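Local structure of putative platelet activating factor (Streptococcus pneumoniae, 2HSJ) at residues 134-148 with 184-196. The protein is of unknown function but probably acts as an esterase or acylhydrolase, as do other members of the GDSL-like (SGNH hydrolase) family. Numbering follows the deposited sequence.
Sequences PVNEREEYQQAVYIR and GQLKKEYTTDGLH
The CA of Gly-194 sits over one face of the Tyr-141 ring, 4.0 Å from its centroid in a CH-pi contact, while Glu-140 CG covers the opposite face. Having no side chain, Gly-194 can pass close to Tyr-141 CB and Val-145 CG2, and it takes a positive phi (99°) readily. Beside it, Leu-195 sets CD1 against Val-135 CG1 (4.0 Å) and CD2 over the guanidinium face of Arg-148, whose NH1 bonds to Val-145 O, an acceptor lying in the guanidinium plane. Ala-144 ends at CB, which packs against Asp-193 O (3.4 Å) and Asp-193 CG, a close spot suited to a short side chain.

Asn-136 stitches the loops together. With CG anti to the backbone N (chi1 -171°), ND2 reaches Leu-186 O at 2.8 Å, nearly in line with that C=O; OD1 accepts from Arg-138 N in an Asx turn, and the backbone N bonds to Gly-194 O. Leu-186 N returns a bond to Val-135 O. Gln-185, bent at chi2, offers OE1 to Glu-137 N (2.8 Å), whereas its NE2 only weakly meets Glu-137 OE1; Asn-150 N binds Glu-137 OE2. Outermost, the methylenes of Lys-188 run across the end of the Tyr-141 side chain, CG 3.3 Å from OH, which a water links to Thr-191 O.

Asp-193 takes His-196 ND1 on OD2 (2.8 Å) and the backbone N of Leu-195 and His-196 on OD1, spaced as in the Asp-x-x-His motif of SGNH hydrolases, consistent with a catalytic role. The contact thus joins the loop bearing helix 142-145, after strand 126-130, to the loop before helix 199-209; Pro-134 and Leu-186 pack on helix 176-179, and Val-135 on helix 150-164.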
# COMPACT_ATOMS: atom_id res chain seq x y z
N PRO D 134 22.91 -0.43 24.58
CA PRO D 134 23.57 -0.78 25.86
C PRO D 134 23.03 -2.11 26.41
O PRO D 134 21.95 -2.58 26.01
CB PRO D 134 23.17 0.36 26.81
CG PRO D 134 21.88 0.89 26.21
CD PRO D 134 21.94 0.67 24.72
N VAL D 135 23.80 -2.69 27.32
CA VAL D 135 23.39 -3.83 28.10
C VAL D 135 23.24 -3.40 29.55
O VAL D 135 23.70 -2.32 29.95
CB VAL D 135 24.40 -4.98 27.97
CG1 VAL D 135 24.41 -5.49 26.55
CG2 VAL D 135 25.81 -4.55 28.44
N ASN D 136 22.61 -4.26 30.34
CA ASN D 136 22.53 -4.05 31.77
C ASN D 136 23.52 -4.97 32.44
O ASN D 136 23.49 -6.19 32.23
CB ASN D 136 21.10 -4.26 32.28
CG ASN D 136 20.93 -3.82 33.73
OD1 ASN D 136 21.53 -4.40 34.62
ND2 ASN D 136 20.14 -2.77 33.96
N GLU D 137 24.42 -4.37 33.23
CA GLU D 137 25.56 -5.09 33.78
C GLU D 137 25.28 -5.68 35.18
O GLU D 137 26.18 -6.23 35.81
CB GLU D 137 26.83 -4.21 33.77
CG GLU D 137 27.38 -3.96 32.35
CD GLU D 137 28.59 -3.02 32.31
OE1 GLU D 137 29.00 -2.53 33.38
OE2 GLU D 137 29.15 -2.78 31.20
N ARG D 138 24.03 -5.61 35.65
CA ARG D 138 23.66 -6.19 36.96
C ARG D 138 23.96 -7.68 36.95
O ARG D 138 23.80 -8.34 35.92
CB ARG D 138 22.19 -5.95 37.31
CG ARG D 138 21.86 -4.52 37.78
CD ARG D 138 20.34 -4.29 37.92
NE ARG D 138 19.70 -5.18 38.89
CZ ARG D 138 19.64 -4.96 40.21
NH1 ARG D 138 20.19 -3.88 40.74
NH2 ARG D 138 19.04 -5.85 40.99
N GLU D 139 24.38 -8.21 38.09
CA GLU D 139 24.74 -9.63 38.19
C GLU D 139 23.65 -10.60 37.69
O GLU D 139 23.95 -11.62 37.05
CB GLU D 139 25.14 -9.98 39.64
CG GLU D 139 25.82 -11.33 39.76
CD GLU D 139 25.90 -11.86 41.20
OE1 GLU D 139 25.78 -11.07 42.18
OE2 GLU D 139 26.10 -13.09 41.35
N GLU D 140 22.38 -10.26 37.95
CA GLU D 140 21.26 -11.13 37.57
C GLU D 140 21.11 -11.36 36.07
O GLU D 140 20.41 -12.29 35.66
CB GLU D 140 19.94 -10.57 38.12
CG GLU D 140 19.56 -9.20 37.57
CD GLU D 140 18.19 -8.73 38.06
OE1 GLU D 140 17.25 -9.55 38.05
OE2 GLU D 140 18.08 -7.55 38.45
N TYR D 141 21.75 -10.53 35.25
CA TYR D 141 21.62 -10.62 33.79
C TYR D 141 22.85 -11.18 33.09
O TYR D 141 22.92 -11.17 31.86
CB TYR D 141 21.35 -9.23 33.21
CG TYR D 141 20.09 -8.56 33.67
CD1 TYR D 141 18.86 -9.21 33.59
CD2 TYR D 141 20.12 -7.25 34.13
CE1 TYR D 141 17.69 -8.56 34.00
CE2 TYR D 141 18.96 -6.61 34.53
CZ TYR D 141 17.76 -7.27 34.47
OH TYR D 141 16.61 -6.61 34.86
N GLN D 142 23.82 -11.65 33.87
CA GLN D 142 25.10 -12.11 33.31
C GLN D 142 25.00 -13.23 32.24
O GLN D 142 25.83 -13.27 31.34
CB GLN D 142 26.09 -12.47 34.42
CG GLN D 142 26.59 -11.26 35.20
CD GLN D 142 27.47 -11.60 36.41
OE1 GLN D 142 27.38 -12.70 36.98
NE2 GLN D 142 28.32 -10.66 36.80
N GLN D 143 23.96 -14.06 32.33
CA GLN D 143 23.72 -15.19 31.41
C GLN D 143 23.44 -14.81 29.95
O GLN D 143 23.82 -15.54 29.02
CB GLN D 143 22.56 -16.06 31.91
CG GLN D 143 22.81 -16.74 33.24
CD GLN D 143 21.66 -17.63 33.65
OE1 GLN D 143 20.53 -17.17 33.84
NE2 GLN D 143 21.94 -18.91 33.80
N ALA D 144 22.74 -13.70 29.75
CA ALA D 144 22.48 -13.19 28.40
C ALA D 144 23.55 -12.19 28.01
O ALA D 144 24.00 -12.18 26.87
CB ALA D 144 21.10 -12.57 28.32
N VAL D 145 23.97 -11.34 28.95
CA VAL D 145 24.92 -10.27 28.65
C VAL D 145 26.32 -10.81 28.32
O VAL D 145 26.97 -10.34 27.38
CB VAL D 145 24.93 -9.21 29.77
CG1 VAL D 145 26.05 -8.21 29.59
CG2 VAL D 145 23.59 -8.51 29.81
N TYR D 146 26.75 -11.83 29.07
CA TYR D 146 28.00 -12.53 28.77
C TYR D 146 29.16 -11.53 28.73
O TYR D 146 29.27 -10.65 29.60
CB TYR D 146 27.83 -13.32 27.47
CG TYR D 146 28.90 -14.36 27.22
CD1 TYR D 146 29.30 -15.22 28.23
CD2 TYR D 146 29.48 -14.49 25.97
CE1 TYR D 146 30.30 -16.18 28.01
CE2 TYR D 146 30.47 -15.43 25.73
CZ TYR D 146 30.87 -16.28 26.75
OH TYR D 146 31.85 -17.21 26.50
N ILE D 147 30.04 -11.64 27.76
CA ILE D 147 31.24 -10.79 27.76
C ILE D 147 31.01 -9.35 27.23
O ILE D 147 31.95 -8.56 27.13
CB ILE D 147 32.42 -11.46 27.01
CG1 ILE D 147 32.09 -11.60 25.51
CG2 ILE D 147 32.80 -12.81 27.67
CD1 ILE D 147 33.29 -12.14 24.67
N ARG D 148 29.78 -9.01 26.87
CA ARG D 148 29.50 -7.64 26.44
C ARG D 148 29.67 -6.69 27.63
O ARG D 148 29.40 -7.06 28.79
CB ARG D 148 28.07 -7.54 25.93
CG ARG D 148 27.76 -8.43 24.76
CD ARG D 148 26.25 -8.42 24.48
NE ARG D 148 25.90 -9.34 23.40
CZ ARG D 148 25.86 -10.66 23.54
NH1 ARG D 148 26.16 -11.25 24.70
NH2 ARG D 148 25.53 -11.42 22.50
N GLY D 184 24.48 4.57 33.10
CA GLY D 184 24.99 4.22 31.78
C GLY D 184 24.69 2.78 31.41
O GLY D 184 25.32 2.23 30.49
N GLN D 185 23.75 2.17 32.13
CA GLN D 185 23.29 0.80 31.84
C GLN D 185 21.96 0.83 31.08
O GLN D 185 21.15 1.73 31.27
CB GLN D 185 23.07 0.02 33.15
CG GLN D 185 24.23 0.02 34.14
CD GLN D 185 25.45 -0.72 33.61
OE1 GLN D 185 25.32 -1.76 32.95
NE2 GLN D 185 26.64 -0.20 33.90
N LEU D 186 21.71 -0.19 30.27
CA LEU D 186 20.38 -0.37 29.71
C LEU D 186 19.37 -0.37 30.88
O LEU D 186 19.49 -1.18 31.80
CB LEU D 186 20.29 -1.70 28.98
CG LEU D 186 18.96 -2.13 28.39
CD1 LEU D 186 18.50 -1.13 27.35
CD2 LEU D 186 19.17 -3.49 27.75
N LYS D 187 18.38 0.53 30.83
CA LYS D 187 17.42 0.68 31.94
C LYS D 187 16.76 -0.64 32.28
O LYS D 187 16.35 -1.38 31.37
CB LYS D 187 16.32 1.72 31.63
CG LYS D 187 16.81 3.16 31.50
CD LYS D 187 15.70 4.18 31.22
CE LYS D 187 14.47 3.97 32.09
NZ LYS D 187 13.47 5.13 32.02
N LYS D 188 16.63 -0.92 33.57
CA LYS D 188 15.99 -2.16 33.98
C LYS D 188 14.62 -2.33 33.31
O LYS D 188 14.29 -3.41 32.80
CB LYS D 188 15.90 -2.27 35.51
CG LYS D 188 15.53 -3.67 35.99
CD LYS D 188 16.23 -4.04 37.29
CE LYS D 188 15.64 -5.29 37.88
NZ LYS D 188 14.34 -4.96 38.56
N GLU D 189 13.82 -1.26 33.27
CA GLU D 189 12.49 -1.37 32.69
C GLU D 189 12.50 -1.66 31.19
O GLU D 189 11.50 -2.11 30.67
CB GLU D 189 11.60 -0.16 32.95
CG GLU D 189 12.05 1.09 32.31
CD GLU D 189 10.91 2.11 32.13
OE1 GLU D 189 9.79 1.72 31.67
OE2 GLU D 189 11.13 3.29 32.46
N TYR D 190 13.63 -1.39 30.54
CA TYR D 190 13.74 -1.51 29.08
C TYR D 190 14.23 -2.88 28.63
O TYR D 190 14.33 -3.11 27.43
CB TYR D 190 14.68 -0.41 28.54
CG TYR D 190 14.16 1.01 28.57
CD1 TYR D 190 12.84 1.29 28.91
CD2 TYR D 190 15.00 2.07 28.27
CE1 TYR D 190 12.37 2.60 28.94
CE2 TYR D 190 14.55 3.35 28.28
CZ TYR D 190 13.24 3.62 28.62
OH TYR D 190 12.85 4.94 28.60
N THR D 191 14.53 -3.75 29.59
CA THR D 191 15.13 -5.05 29.27
C THR D 191 14.37 -6.26 29.84
O THR D 191 13.73 -6.14 30.89
CB THR D 191 16.63 -5.10 29.65
OG1 THR D 191 17.24 -6.25 29.06
CG2 THR D 191 16.82 -5.17 31.16
N THR D 192 14.42 -7.38 29.13
CA THR D 192 13.92 -8.65 29.66
C THR D 192 15.02 -9.41 30.38
O THR D 192 14.81 -9.87 31.49
CB THR D 192 13.31 -9.54 28.57
OG1 THR D 192 14.27 -9.68 27.52
CG2 THR D 192 12.06 -8.90 28.01
N ASP D 193 16.20 -9.50 29.75
CA ASP D 193 17.28 -10.35 30.25
C ASP D 193 18.65 -9.66 30.31
O ASP D 193 19.68 -10.32 30.50
CB ASP D 193 17.40 -11.60 29.39
CG ASP D 193 17.75 -11.28 27.95
OD1 ASP D 193 18.05 -10.11 27.64
OD2 ASP D 193 17.71 -12.21 27.12
N GLY D 194 18.66 -8.34 30.18
CA GLY D 194 19.90 -7.56 30.24
C GLY D 194 20.47 -7.19 28.88
O GLY D 194 21.29 -6.27 28.78
N LEU D 195 20.01 -7.92 27.85
CA LEU D 195 20.44 -7.74 26.46
C LEU D 195 19.25 -7.42 25.54
O LEU D 195 19.27 -6.44 24.80
CB LEU D 195 21.16 -9.01 26.00
CG LEU D 195 21.53 -9.13 24.52
CD1 LEU D 195 22.53 -8.07 24.12
CD2 LEU D 195 22.07 -10.53 24.29
N HIS D 196 18.23 -8.27 25.55
CA HIS D 196 17.02 -8.05 24.76
C HIS D 196 16.09 -7.02 25.38
O HIS D 196 16.11 -6.78 26.61
CB HIS D 196 16.28 -9.38 24.61
CG HIS D 196 17.05 -10.39 23.82
ND1 HIS D 196 17.85 -11.34 24.43
CD2 HIS D 196 17.19 -10.55 22.49
CE1 HIS D 196 18.44 -12.05 23.49
NE2 HIS D 196 18.06 -11.60 22.31
O HOH W 1 21.26 -4.60 24.21
O HOH W 2 14.14 -6.45 33.70
O HOH W 3 20.06 -12.92 31.50